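Local coordinates for protein folylpolyglutamate synthase/dihydrofolate synthase (Thermotoga maritima, PDB 1O5Z) that probably catalyses the ATP- and magnesium-dependent addition of glutamate to dihydropteroate and to tetrahydrofolyl polyglutamates in folate biosynthesis, at residues L311-K316 / E429-G434; E17-L22 / S90-R95; R204-T209 / L283-L288; L35-M40 / F132-T137. All blocks are in the same frame, centred on the assembly; numbering follows the deposited sequence.

Contact 1 of 4, residues L311-K316 / E429-G434; sequences LEKNGK and EFLTTG
Lys-313 and Leu-431 mark where strand 311-313 passes the end of helix 429-433: their CA atoms are 7.2 Å apart, and the two axes are inclined at 56°. The lysine chain, bent at chi2 and chi3, runs antiparallel to the Leu-431 side chain, its CG lying 4.0 Å from Leu-431 CD2. Its ammonium reaches the last helical turn, where NZ donates to Leu-431 O at 3.1 Å, although that oxygen is modelled too close to the lysine chain and its place is less sure. A water held weakly by NZ donates to Thr-432 O, and the ammonium probably benefits from the carbonyl-rich end of the helix, which would suit lysine. With an alanine here, Leu-431 O would probably lose its ammonium partner, the water its link to the strand, and Leu-431 the aliphatic chain lying along it. Further back, Leu-311 meets Thr-432 at about a right angle, and CD1 presses on Thr-432 CG2 at 3.3 Å, tighter than normal van der Waals contact. Threonine suits this spot because its hydroxyl turns back to Arg-428 O (chi1 51°), leaving the methyl to face the leucine. Leu-431 also packs on Tyr-318 and Ile-408. Beyond Lys-313 the chain reverses through Asn-314 and Gly-315, both at positive phi, and Lys-313 and Lys-316 exchange backbone bonds, Lys-313 N to Lys-316 O being 2.8 Å. This is a beta hairpin with a two-residue loop, closed by a type I' Asn-Gly turn, at the edge of the mixed sheet of the Mur ligase C-terminal domain and packed against helix 421-433.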
loop_
_atom_site.group_PDB
_atom_site.type_symbol
_atom_site.label_atom_id
_atom_site.label_comp_id
_atom_site.label_asym_id
_atom_site.label_seq_id
_atom_site.Cartn_x
_atom_site.Cartn_y
_atom_site.Cartn_z
ATOM N N LEU A 311 1.417 -16.761 -1.203
ATOM C CA LEU A 311 2.734 -17.220 -0.844
ATOM C C LEU A 311 2.716 -18.734 -0.763
ATOM O O LEU A 311 1.998 -19.279 0.048
ATOM C CB LEU A 311 3.116 -16.711 0.549
ATOM C CG LEU A 311 4.038 -15.524 0.771
ATOM C CD1 LEU A 311 4.366 -15.454 2.272
ATOM C CD2 LEU A 311 5.329 -15.595 -0.046
ATOM N N GLU A 312 3.507 -19.406 -1.588
ATOM C CA GLU A 312 3.741 -20.831 -1.443
ATOM C C GLU A 312 4.829 -20.989 -0.407
ATOM O O GLU A 312 5.934 -20.478 -0.563
ATOM C CB GLU A 312 4.203 -21.494 -2.735
ATOM C CG GLU A 312 3.115 -22.278 -3.442
ATOM C CD GLU A 312 3.539 -23.690 -3.879
ATOM O OE1 GLU A 312 4.763 -23.907 -4.126
ATOM O OE2 GLU A 312 2.642 -24.589 -3.983
ATOM N N LYS A 313 4.510 -21.707 0.658
ATOM C CA LYS A 313 5.461 -21.963 1.725
ATOM C C LYS A 313 5.384 -23.456 1.954
ATOM O O LYS A 313 4.322 -23.988 2.261
ATOM C CB LYS A 313 5.067 -21.152 2.975
ATOM C CG LYS A 313 5.910 -21.411 4.199
ATOM C CD LYS A 313 6.967 -20.356 4.438
ATOM C CE LYS A 313 8.298 -20.648 3.774
ATOM N NZ LYS A 313 9.438 -20.034 4.550
ATOM N N ASN A 314 6.500 -24.133 1.734
ATOM C CA ASN A 314 6.622 -25.540 2.066
ATOM C C ASN A 314 5.611 -26.374 1.314
ATOM O O ASN A 314 5.128 -27.376 1.830
ATOM C CB ASN A 314 6.510 -25.757 3.600
ATOM C CG ASN A 314 7.634 -25.049 4.380
ATOM O OD1 ASN A 314 8.766 -24.946 3.893
ATOM N ND2 ASN A 314 7.329 -24.563 5.577
ATOM N N GLY A 315 5.296 -25.967 0.086
ATOM C CA GLY A 315 4.320 -26.695 -0.743
ATOM C C GLY A 315 2.879 -26.216 -0.578
ATOM O O GLY A 315 2.045 -26.457 -1.440
ATOM N N LYS A 316 2.582 -25.521 0.513
ATOM C CA LYS A 316 1.228 -25.092 0.778
ATOM C C LYS A 316 1.054 -23.656 0.346
ATOM O O LYS A 316 1.975 -22.862 0.508
ATOM C CB LYS A 316 0.872 -25.214 2.258
ATOM C CG LYS A 316 -0.673 -25.202 2.468
ATOM C CD LYS A 316 -1.123 -24.542 3.775
ATOM C CE LYS A 316 -0.535 -25.294 4.970
ATOM N NZ LYS A 316 -0.938 -24.776 6.269
ATOM N N GLU A 429 4.505 -12.358 8.548
ATOM C CA GLU A 429 5.842 -12.226 9.074
ATOM C C GLU A 429 6.379 -13.609 9.471
ATOM O O GLU A 429 7.530 -13.935 9.238
ATOM C CB GLU A 429 5.926 -11.277 10.259
ATOM C CG GLU A 429 7.384 -10.902 10.529
ATOM C CD GLU A 429 7.584 -9.973 11.682
ATOM O OE1 GLU A 429 6.584 -9.485 12.168
ATOM O OE2 GLU A 429 8.758 -9.754 12.117
ATOM N N PHE A 430 5.539 -14.413 10.073
ATOM C CA PHE A 430 6.009 -15.666 10.555
ATOM C C PHE A 430 6.302 -16.609 9.439
ATOM O O PHE A 430 7.272 -17.345 9.476
ATOM C CB PHE A 430 5.030 -16.282 11.514
ATOM C CG PHE A 430 5.647 -17.358 12.336
ATOM C CD1 PHE A 430 6.440 -17.033 13.419
ATOM C CD2 PHE A 430 5.463 -18.699 12.003
ATOM C CE1 PHE A 430 7.034 -18.027 14.167
ATOM C CE2 PHE A 430 6.057 -19.695 12.755
ATOM C CZ PHE A 430 6.842 -19.366 13.824
ATOM N N LEU A 431 5.460 -16.565 8.430
ATOM C CA LEU A 431 5.631 -17.397 7.266
ATOM C C LEU A 431 6.904 -17.088 6.500
ATOM O O LEU A 431 7.571 -17.980 5.950
ATOM C CB LEU A 431 4.426 -17.191 6.338
ATOM C CG LEU A 431 3.143 -17.984 6.646
ATOM C CD1 LEU A 431 2.060 -17.614 5.661
ATOM C CD2 LEU A 431 3.403 -19.490 6.666
ATOM N N THR A 432 7.230 -15.808 6.420
ATOM C CA THR A 432 8.368 -15.377 5.644
ATOM C C THR A 432 9.617 -15.285 6.481
ATOM O O THR A 432 10.696 -15.388 5.946
ATOM C CB THR A 432 8.060 -14.049 4.972
ATOM O OG1 THR A 432 7.559 -13.121 5.936
ATOM C CG2 THR A 432 6.892 -14.219 3.970
ATOM N N THR A 433 9.505 -15.139 7.793
ATOM C CA THR A 433 10.719 -15.048 8.619
ATOM C C THR A 433 10.860 -16.111 9.692
ATOM O O THR A 433 11.916 -16.260 10.274
ATOM C CB THR A 433 10.855 -13.656 9.311
ATOM O OG1 THR A 433 9.809 -13.466 10.294
ATOM C CG2 THR A 433 10.708 -12.518 8.284
ATOM N N GLY A 434 9.804 -16.828 9.997
ATOM C CA GLY A 434 9.908 -17.806 11.058
ATOM C C GLY A 434 10.016 -17.208 12.441
ATOM O O GLY A 434 10.275 -17.945 13.428
HETATM O O HOH W 1 10.808 -17.235 3.362
#

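Contact 2 of 4, residues E17-L22 / S90-R95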
loop_
_atom_site.group_PDB
_atom_site.type_symbol
_atom_site.label_atom_id
_atom_site.label_comp_id
_atom_site.label_asym_id
_atom_site.label_seq_id
_atom_site.Cartn_x
_atom_site.Cartn_y
_atom_site.Cartn_z
ATOM N N GLU A 17 12.259 2.450 20.854
ATOM C CA GLU A 17 11.998 3.712 21.573
ATOM C C GLU A 17 11.638 4.852 20.611
ATOM O O GLU A 17 10.796 5.702 20.911
ATOM C CB GLU A 17 13.251 4.067 22.410
ATOM C CG GLU A 17 13.042 4.574 23.833
ATOM C CD GLU A 17 12.074 3.746 24.682
ATOM O OE1 GLU A 17 12.505 2.795 25.431
ATOM O OE2 GLU A 17 10.863 4.104 24.632
ATOM N N VAL A 18 12.253 4.867 19.434
ATOM C CA VAL A 18 11.790 5.762 18.371
ATOM C C VAL A 18 10.333 5.490 18.045
ATOM O O VAL A 18 9.560 6.426 17.845
ATOM C CB VAL A 18 12.569 5.603 17.042
ATOM C CG1 VAL A 18 11.862 6.337 15.942
ATOM C CG2 VAL A 18 13.964 6.129 17.179
ATOM N N LEU A 19 9.965 4.215 17.921
ATOM C CA LEU A 19 8.579 3.862 17.542
ATOM C C LEU A 19 7.612 4.205 18.664
ATOM O O LEU A 19 6.515 4.642 18.414
ATOM C CB LEU A 19 8.441 2.390 17.150
ATOM C CG LEU A 19 9.194 1.871 15.936
ATOM C CD1 LEU A 19 8.813 0.409 15.687
ATOM C CD2 LEU A 19 8.935 2.733 14.754
ATOM N N ARG A 20 8.037 4.040 19.908
ATOM C CA ARG A 20 7.221 4.554 21.006
ATOM C C ARG A 20 6.950 6.066 20.890
ATOM O O ARG A 20 5.825 6.492 21.092
ATOM C CB ARG A 20 7.829 4.182 22.343
ATOM C CG ARG A 20 7.851 2.672 22.523
ATOM C CD ARG A 20 8.145 2.229 23.926
ATOM N NE ARG A 20 8.450 0.799 24.003
ATOM C CZ ARG A 20 9.668 0.268 23.946
ATOM N NH1 ARG A 20 10.735 1.028 23.818
ATOM N NH2 ARG A 20 9.828 -1.049 24.032
ATOM N N TYR A 21 7.968 6.862 20.556
ATOM C CA TYR A 21 7.798 8.309 20.384
ATOM C C TYR A 21 6.829 8.526 19.213
ATOM O O TYR A 21 5.883 9.285 19.326
ATOM C CB TYR A 21 9.159 9.085 20.193
ATOM C CG TYR A 21 8.990 10.483 19.553
ATOM C CD1 TYR A 21 8.822 10.616 18.158
ATOM C CD2 TYR A 21 8.931 11.657 20.342
ATOM C CE1 TYR A 21 8.593 11.850 17.556
ATOM C CE2 TYR A 21 8.729 12.933 19.748
ATOM C CZ TYR A 21 8.553 13.021 18.335
ATOM O OH TYR A 21 8.325 14.250 17.681
ATOM N N LEU A 22 7.035 7.874 18.084
ATOM C CA LEU A 22 6.106 8.070 16.990
ATOM C C LEU A 22 4.635 7.695 17.345
ATOM O O LEU A 22 3.673 8.418 17.016
ATOM C CB LEU A 22 6.586 7.291 15.751
ATOM C CG LEU A 22 7.855 7.819 15.073
ATOM C CD1 LEU A 22 8.298 6.888 13.958
ATOM C CD2 LEU A 22 7.583 9.203 14.517
ATOM N N SER A 90 3.711 -5.458 8.447
ATOM C CA SER A 90 4.448 -6.261 9.426
ATOM C C SER A 90 5.489 -5.443 10.167
ATOM O O SER A 90 5.630 -5.588 11.373
ATOM C CB SER A 90 5.126 -7.436 8.752
ATOM O OG SER A 90 4.202 -8.282 8.123
ATOM N N THR A 91 6.213 -4.578 9.464
ATOM C CA THR A 91 7.173 -3.738 10.120
ATOM C C THR A 91 7.084 -2.342 9.611
ATOM O O THR A 91 6.890 -2.102 8.442
ATOM C CB THR A 91 8.619 -4.246 9.968
ATOM O OG1 THR A 91 9.494 -3.230 10.481
ATOM C CG2 THR A 91 9.014 -4.380 8.497
ATOM N N PHE A 92 7.239 -1.408 10.534
ATOM C CA PHE A 92 7.312 0.004 10.240
ATOM C C PHE A 92 8.274 0.321 9.102
ATOM O O PHE A 92 8.061 1.258 8.341
ATOM C CB PHE A 92 7.724 0.728 11.520
ATOM C CG PHE A 92 8.020 2.152 11.322
ATOM C CD1 PHE A 92 7.019 3.117 11.501
ATOM C CD2 PHE A 92 9.290 2.546 10.953
ATOM C CE1 PHE A 92 7.295 4.488 11.326
ATOM C CE2 PHE A 92 9.588 3.880 10.767
ATOM C CZ PHE A 92 8.582 4.867 10.963
ATOM N N ARG A 93 9.329 -0.467 8.982
ATOM C CA ARG A 93 10.359 -0.205 7.995
ATOM C C ARG A 93 9.949 -0.418 6.492
ATOM O O ARG A 93 10.648 0.069 5.561
ATOM C CB ARG A 93 11.618 -0.966 8.409
ATOM C CG ARG A 93 12.138 -0.477 9.759
ATOM C CD ARG A 93 12.864 -1.541 10.548
ATOM N NE ARG A 93 13.666 -2.204 9.549
ATOM C CZ ARG A 93 13.571 -3.433 9.148
ATOM N NH1 ARG A 93 12.824 -4.309 9.778
ATOM N NH2 ARG A 93 14.327 -3.786 8.130
ATOM N N GLU A 94 8.818 -1.098 6.262
ATOM C CA GLU A 94 8.183 -1.113 4.931
ATOM C C GLU A 94 7.890 0.285 4.345
ATOM O O GLU A 94 7.745 0.469 3.116
ATOM C CB GLU A 94 6.820 -1.837 5.019
ATOM C CG GLU A 94 6.882 -3.319 5.275
ATOM C CD GLU A 94 5.554 -3.890 5.738
ATOM O OE1 GLU A 94 4.488 -3.338 5.371
ATOM O OE2 GLU A 94 5.576 -4.886 6.495
ATOM N N ARG A 95 7.759 1.269 5.231
ATOM C CA ARG A 95 7.302 2.599 4.842
ATOM C C ARG A 95 8.357 3.361 4.090
ATOM O O ARG A 95 8.028 4.229 3.341
ATOM C CB ARG A 95 6.869 3.427 6.081
ATOM C CG ARG A 95 5.650 2.923 6.790
ATOM C CD ARG A 95 5.452 3.515 8.122
ATOM N NE ARG A 95 4.270 2.965 8.761
ATOM C CZ ARG A 95 3.059 3.538 8.758
ATOM N NH1 ARG A 95 2.056 2.915 9.374
ATOM N NH2 ARG A 95 2.842 4.735 8.184
#
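Phe-92 pushes its ring against helix 12-23, where Leu-19 and Leu-22, one helical turn apart, receive it. Leu-19 lays a methyl over one ring face: CD2 is 3.8 Å from the centroid of the Phe-92 ring and 17° off the ring normal, a CH-pi contact displaced toward the CG end, where CD2 to Phe-92 CG is 3.6 Å. Leu-22 serves the far end of the ring. It crosses the phenylalanine at about a right angle and brings CD1 obliquely to within 3.6 Å of Phe-92 CZ. The ring can reach both because CG lies anti to the backbone N of Phe-92 (chi1 172°), which sends it out from the loop toward the helix. Branched leucines suit the helix side, since one methyl of each can meet the flat ring while the rest packs on neighbours, Leu-22 on Phe-132 and Val-135 of helix 132-146.

The backbone that presents the ring is firmly tied. Thr-91 OG1 accepts from Arg-93 N at 3.1 Å in an ST turn, and Glu-94 OE2 takes both Ser-90 N, at 2.8 Å, and Thr-91 N, the two arriving from the same face of the carboxylate. Glu-94 OE1 accepts from Leu-89 N, while Glu-439 OE2 holds Phe-92 N. Tyr-15, Tyr-23 and Val-136 also pack on the Phe-92 side chain. The result is a buried core in which an aromatic at the start of a 3-10 turn, in the loop between strands 81-84 and 96-98 of the Mur ligase middle domain, joins the N-terminal helix to the alpha/beta body.

Contact 3 of 4, residues R204-T209 / L283-L288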
loop_
_atom_site.group_PDB
_atom_site.type_symbol
_atom_site.label_atom_id
_atom_site.label_comp_id
_atom_site.label_asym_id
_atom_site.label_seq_id
_atom_site.Cartn_x
_atom_site.Cartn_y
_atom_site.Cartn_z
ATOM N N ARG A 204 1.774 22.516 -14.597
ATOM C CA ARG A 204 2.520 21.965 -15.717
ATOM C C ARG A 204 2.957 20.527 -15.524
ATOM O O ARG A 204 3.495 19.943 -16.433
ATOM C CB ARG A 204 3.751 22.818 -16.022
ATOM C CG ARG A 204 3.390 24.195 -16.433
ATOM C CD ARG A 204 3.227 24.310 -17.903
ATOM N NE ARG A 204 2.544 25.541 -18.262
ATOM C CZ ARG A 204 2.238 25.876 -19.501
ATOM N NH1 ARG A 204 2.585 25.079 -20.507
ATOM N NH2 ARG A 204 1.585 27.014 -19.742
ATOM N N VAL A 205 2.691 19.939 -14.370
ATOM C CA VAL A 205 3.112 18.579 -14.106
ATOM C C VAL A 205 2.009 17.715 -14.626
ATOM O O VAL A 205 0.862 17.916 -14.292
ATOM C CB VAL A 205 3.279 18.308 -12.583
ATOM C CG1 VAL A 205 3.472 16.831 -12.281
ATOM C CG2 VAL A 205 4.436 19.115 -12.025
ATOM N N PRO A 206 2.333 16.729 -15.435
ATOM C CA PRO A 206 1.274 15.852 -15.947
ATOM C C PRO A 206 0.531 15.117 -14.838
ATOM O O PRO A 206 1.029 14.986 -13.703
ATOM C CB PRO A 206 2.024 14.860 -16.832
ATOM C CG PRO A 206 3.459 14.930 -16.345
ATOM C CD PRO A 206 3.663 16.367 -15.969
ATOM N N LEU A 207 -0.675 14.675 -15.182
ATOM C CA LEU A 207 -1.499 13.845 -14.306
ATOM C C LEU A 207 -1.840 12.557 -15.057
ATOM O O LEU A 207 -2.273 12.602 -16.239
ATOM C CB LEU A 207 -2.813 14.559 -13.966
ATOM C CG LEU A 207 -3.967 13.654 -13.485
ATOM C CD1 LEU A 207 -3.609 13.024 -12.103
ATOM C CD2 LEU A 207 -5.265 14.442 -13.426
ATOM N N VAL A 208 -1.691 11.436 -14.357
ATOM C CA VAL A 208 -2.157 10.143 -14.852
ATOM C C VAL A 208 -3.234 9.563 -13.948
ATOM O O VAL A 208 -3.080 9.542 -12.734
ATOM C CB VAL A 208 -1.007 9.174 -14.940
ATOM C CG1 VAL A 208 -1.482 7.815 -15.431
ATOM C CG2 VAL A 208 0.035 9.742 -15.827
ATOM N N THR A 209 -4.326 9.087 -14.543
ATOM C CA THR A 209 -5.392 8.432 -13.782
ATOM C C THR A 209 -5.971 7.137 -14.374
ATOM O O THR A 209 -6.146 6.976 -15.606
ATOM C CB THR A 209 -6.519 9.451 -13.389
ATOM O OG1 THR A 209 -7.487 8.823 -12.515
ATOM C CG2 THR A 209 -7.277 9.944 -14.605
ATOM N N LEU A 283 5.141 6.487 -15.767
ATOM C CA LEU A 283 6.549 6.475 -16.171
ATOM C C LEU A 283 6.772 7.109 -17.553
ATOM O O LEU A 283 7.738 7.878 -17.743
ATOM C CB LEU A 283 7.106 5.034 -16.120
ATOM C CG LEU A 283 7.415 4.511 -14.691
ATOM C CD1 LEU A 283 7.800 3.046 -14.634
ATOM C CD2 LEU A 283 8.482 5.315 -14.049
ATOM N N GLU A 284 5.895 6.818 -18.504
ATOM C CA GLU A 284 5.950 7.520 -19.797
ATOM C C GLU A 284 5.832 9.045 -19.649
ATOM O O GLU A 284 6.644 9.803 -20.195
ATOM C CB GLU A 284 4.856 7.012 -20.732
ATOM C CG GLU A 284 5.035 5.553 -21.165
ATOM C CD GLU A 284 3.966 5.076 -22.123
ATOM O OE1 GLU A 284 2.865 5.671 -22.198
ATOM O OE2 GLU A 284 4.235 4.102 -22.829
ATOM N N ALA A 285 4.835 9.484 -18.874
ATOM C CA ALA A 285 4.508 10.906 -18.671
ATOM C C ALA A 285 5.629 11.706 -18.030
ATOM O O ALA A 285 5.650 12.928 -18.044
ATOM C CB ALA A 285 3.261 11.020 -17.795
ATOM N N THR A 286 6.531 10.996 -17.408
ATOM C CA THR A 286 7.575 11.569 -16.588
ATOM C C THR A 286 8.785 11.995 -17.464
ATOM O O THR A 286 9.557 12.887 -17.081
ATOM C CB THR A 286 7.904 10.450 -15.591
ATOM O OG1 THR A 286 8.201 10.959 -14.287
ATOM C CG2 THR A 286 9.048 9.626 -16.037
ATOM N N GLY A 287 8.909 11.360 -18.647
ATOM C CA GLY A 287 10.019 11.523 -19.552
ATOM C C GLY A 287 11.268 10.688 -19.248
ATOM O O GLY A 287 12.179 10.661 -20.040
ATOM N N LEU A 288 11.354 10.019 -18.115
ATOM C CA LEU A 288 12.588 9.378 -17.730
ATOM C C LEU A 288 12.968 8.285 -18.699
ATOM O O LEU A 288 12.129 7.582 -19.186
ATOM C CB LEU A 288 12.471 8.787 -16.348
ATOM C CG LEU A 288 12.318 9.797 -15.229
ATOM C CD1 LEU A 288 11.779 9.117 -13.917
ATOM C CD2 LEU A 288 13.592 10.563 -14.987
#
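Next to Ala-285, the residue that meets Pro-206 and Val-208, Glu-284 OE1 is gripped by three groups: Lys-281 NZ in a salt bridge, Tyr-254 OH and Glu-257 N. Its partner OE2 takes Asn-258 N, so the carboxylate ties this end of helix 271-286 to the antiparallel sheet. Ala-285 itself faces the start of strand 207-209 and the proline just before it. Its CB meets two residues that flank Leu-207, on the same side of the chain, 4.1 Å from Pro-206 CB and 4.0 Å from Val-208 CG2. The compact proline ring and the beta-branched valine offer it short apolar surfaces, and the small methyl in turn lets the backbones come close, with Pro-206 CA and Ala-285 CA 6.5 Å apart. Val-208 sets CG1 anti to its backbone N (chi1 179°), which leaves CG2 as the branch that touches. The proline ring adds a flank, with CG 3.4 Å from Ala-285 O.

Strand 207-209 runs parallel between strands 173-175 and 231-233, and Tyr-232 packs on Pro-206, Val-208 and Ala-285 alike. Leu-207 points to the reverse side of the sheet, onto Met-220 of helix 214-227, whereas Leu-283 turns from the strand to helix 63-77.

Contact 4 of 4, residues L35-M40 / F132-T137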
loop_
_atom_site.group_PDB
_atom_site.type_symbol
_atom_site.label_atom_id
_atom_site.label_comp_id
_atom_site.label_asym_id
_atom_site.label_seq_id
_atom_site.Cartn_x
_atom_site.Cartn_y
_atom_site.Cartn_z
ATOM N N LEU A 35 -0.803 21.812 5.316
ATOM C CA LEU A 35 0.603 21.575 4.956
ATOM C C LEU A 35 1.596 22.455 5.771
ATOM O O LEU A 35 2.808 22.413 5.536
ATOM C CB LEU A 35 0.819 21.821 3.476
ATOM C CG LEU A 35 0.092 20.851 2.554
ATOM C CD1 LEU A 35 0.385 21.229 1.139
ATOM C CD2 LEU A 35 0.480 19.463 2.777
ATOM N N GLU A 36 1.077 23.190 6.748
ATOM C CA GLU A 36 1.863 24.163 7.482
ATOM C C GLU A 36 2.878 23.513 8.379
ATOM O O GLU A 36 4.047 23.892 8.340
ATOM C CB GLU A 36 0.977 25.088 8.308
ATOM C CG GLU A 36 0.196 26.081 7.478
ATOM C CD GLU A 36 -1.018 25.441 6.838
ATOM O OE1 GLU A 36 -1.738 24.725 7.561
ATOM O OE2 GLU A 36 -1.234 25.664 5.632
ATOM N N ARG A 37 2.465 22.527 9.163
ATOM C CA ARG A 37 3.439 21.829 10.028
ATOM C C ARG A 37 4.506 21.038 9.267
ATOM O O ARG A 37 5.655 21.018 9.670
ATOM C CB ARG A 37 2.739 20.922 11.022
ATOM C CG ARG A 37 1.810 21.621 11.993
ATOM C CD ARG A 37 1.130 20.619 12.938
ATOM N NE ARG A 37 0.390 19.660 12.127
ATOM C CZ ARG A 37 -0.873 19.804 11.692
ATOM N NH1 ARG A 37 -1.394 18.878 10.895
ATOM N NH2 ARG A 37 -1.650 20.800 12.086
ATOM N N ILE A 38 4.136 20.388 8.167
ATOM C CA ILE A 38 5.083 19.566 7.407
ATOM C C ILE A 38 6.062 20.484 6.652
ATOM O O ILE A 38 7.240 20.197 6.547
ATOM C CB ILE A 38 4.348 18.572 6.422
ATOM C CG1 ILE A 38 5.366 17.684 5.663
ATOM C CG2 ILE A 38 3.476 19.331 5.402
ATOM C CD1 ILE A 38 6.224 16.789 6.538
ATOM N N SER A 39 5.555 21.576 6.108
ATOM C CA SER A 39 6.407 22.552 5.448
ATOM C C SER A 39 7.459 23.157 6.411
ATOM O O SER A 39 8.631 23.287 6.058
ATOM C CB SER A 39 5.564 23.648 4.830
ATOM O OG SER A 39 4.674 23.102 3.890
ATOM N N MET A 40 7.043 23.483 7.626
ATOM C CA MET A 40 7.960 23.986 8.634
ATOM C C MET A 40 8.971 22.930 9.112
ATOM O O MET A 40 10.137 23.205 9.265
ATOM C CB MET A 40 7.133 24.505 9.815
ATOM C CG MET A 40 7.899 25.200 10.907
ATOM S SD MET A 40 6.844 25.749 12.285
ATOM C CE MET A 40 5.446 26.402 11.338
ATOM N N PHE A 132 2.081 12.102 13.626
ATOM C CA PHE A 132 2.804 10.888 13.286
ATOM C C PHE A 132 3.249 10.862 11.840
ATOM O O PHE A 132 4.441 10.662 11.498
ATOM C CB PHE A 132 1.888 9.676 13.557
ATOM C CG PHE A 132 2.419 8.395 13.026
ATOM C CD1 PHE A 132 3.475 7.749 13.671
ATOM C CD2 PHE A 132 1.896 7.835 11.837
ATOM C CE1 PHE A 132 3.989 6.560 13.153
ATOM C CE2 PHE A 132 2.416 6.659 11.339
ATOM C CZ PHE A 132 3.456 6.020 12.004
ATOM N N PHE A 133 2.272 11.019 10.966
ATOM C CA PHE A 133 2.518 10.898 9.519
ATOM C C PHE A 133 3.419 12.005 9.004
ATOM O O PHE A 133 4.245 11.816 8.130
ATOM C CB PHE A 133 1.197 10.890 8.740
ATOM C CG PHE A 133 1.375 10.511 7.291
ATOM C CD1 PHE A 133 1.799 9.232 6.949
ATOM C CD2 PHE A 133 1.202 11.442 6.286
ATOM C CE1 PHE A 133 1.997 8.894 5.619
ATOM C CE2 PHE A 133 1.433 11.111 4.955
ATOM C CZ PHE A 133 1.824 9.849 4.623
ATOM N N GLU A 134 3.264 13.189 9.550
ATOM C CA GLU A 134 4.157 14.266 9.219
ATOM C C GLU A 134 5.576 13.913 9.573
ATOM O O GLU A 134 6.482 14.096 8.769
ATOM C CB GLU A 134 3.707 15.549 9.916
ATOM C CG GLU A 134 2.422 16.052 9.227
ATOM C CD GLU A 134 1.726 17.171 9.938
ATOM O OE1 GLU A 134 2.127 17.556 11.086
ATOM O OE2 GLU A 134 0.742 17.633 9.330
ATOM N N VAL A 135 5.782 13.386 10.775
ATOM C CA VAL A 135 7.147 13.052 11.193
ATOM C C VAL A 135 7.758 11.949 10.294
ATOM O O VAL A 135 8.873 12.056 9.824
ATOM C CB VAL A 135 7.178 12.633 12.652
ATOM C CG1 VAL A 135 8.593 12.140 13.024
ATOM C CG2 VAL A 135 6.845 13.802 13.508
ATOM N N VAL A 136 6.983 10.892 10.058
ATOM C CA VAL A 136 7.470 9.766 9.279
ATOM C C VAL A 136 7.794 10.217 7.843
ATOM O O VAL A 136 8.797 9.821 7.238
ATOM C CB VAL A 136 6.458 8.607 9.284
ATOM C CG1 VAL A 136 6.978 7.441 8.405
ATOM C CG2 VAL A 136 6.230 8.153 10.660
ATOM N N THR A 137 6.930 11.049 7.298
ATOM C CA THR A 137 7.140 11.545 5.953
ATOM C C THR A 137 8.411 12.351 5.870
ATOM O O THR A 137 9.167 12.223 4.927
ATOM C CB THR A 137 5.925 12.391 5.503
ATOM O OG1 THR A 137 4.752 11.570 5.517
ATOM C CG2 THR A 137 6.090 12.843 4.060
HETATM O O HOH W 2 1.207 19.941 8.051
#
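The helix that brings Arg-37 and Ile-38 to Glu-134 starts from Leu-35 at the N-cap, whose carbonyl oxygen accepts both N and OG of Ser-39 from opposite faces of its plane. Arg-37 then grips the buried carboxylate side-on. Its NE donates to the syn lone pair of Glu-134 OE1 at 2.9 Å, nearly straight at 163° and in the guanidinium plane. NH1 meets Glu-134 OE2 at 2.9 Å in a more bent bond, tilted from that plane. A bend at chi3 (-58°) folds the arginine back so that both nitrogens face the acid, with the two planes 27° apart. NH1 also donates to Lys-32 O, and Ser-131 N to Glu-134 OE1. A leucine in place of Arg-37 would probably leave the buried Glu-134 without its counter-charge and its carboxylate less firmly held. Next, Ile-38 lays CD1 3.5 Å from Glu-134 O, while its CB is 4.2 Å from Glu-134 CG, so that apolar bulk backs the acid's stem. A water accepts from Ile-38 N and lies 2.7 Å from Glu-134 OE2, to which it can donate; the first turn of the helix may help steady the negative charge. Met-40 packs on Leu-122 of helix 105-122. Helix 132-146 meets two further helices, Val-136 touching Leu-22 of helix 12-23, and Val-135 packing on Met-115 and Leu-119 of helix 105-122.

Overall arrangement
Contacts 2 and 4 form one continuous core: their centres are about 16 Å apart, Leu-22 CD2 lies 3.4 Å from Val-135 CG1, and their segments alternate along the chain. Contact 1, in the C-terminal domain, joins this unit where Glu-429 CB comes within 4.1 Å of Ser-90 OG, its centre about 23 Å from that of contact 2. Contact 3 lies across the chain's centre from contact 1, as contact 4 does, about 38 Å from contact 1 between centres and about 14 Å from contact 4 between nearest atoms. Beside contact 3 runs helix 63-77, whose start carries the end of the glycine-rich P-loop sequence; the phosphates of ATP probably bind there, as in other P-loop proteins.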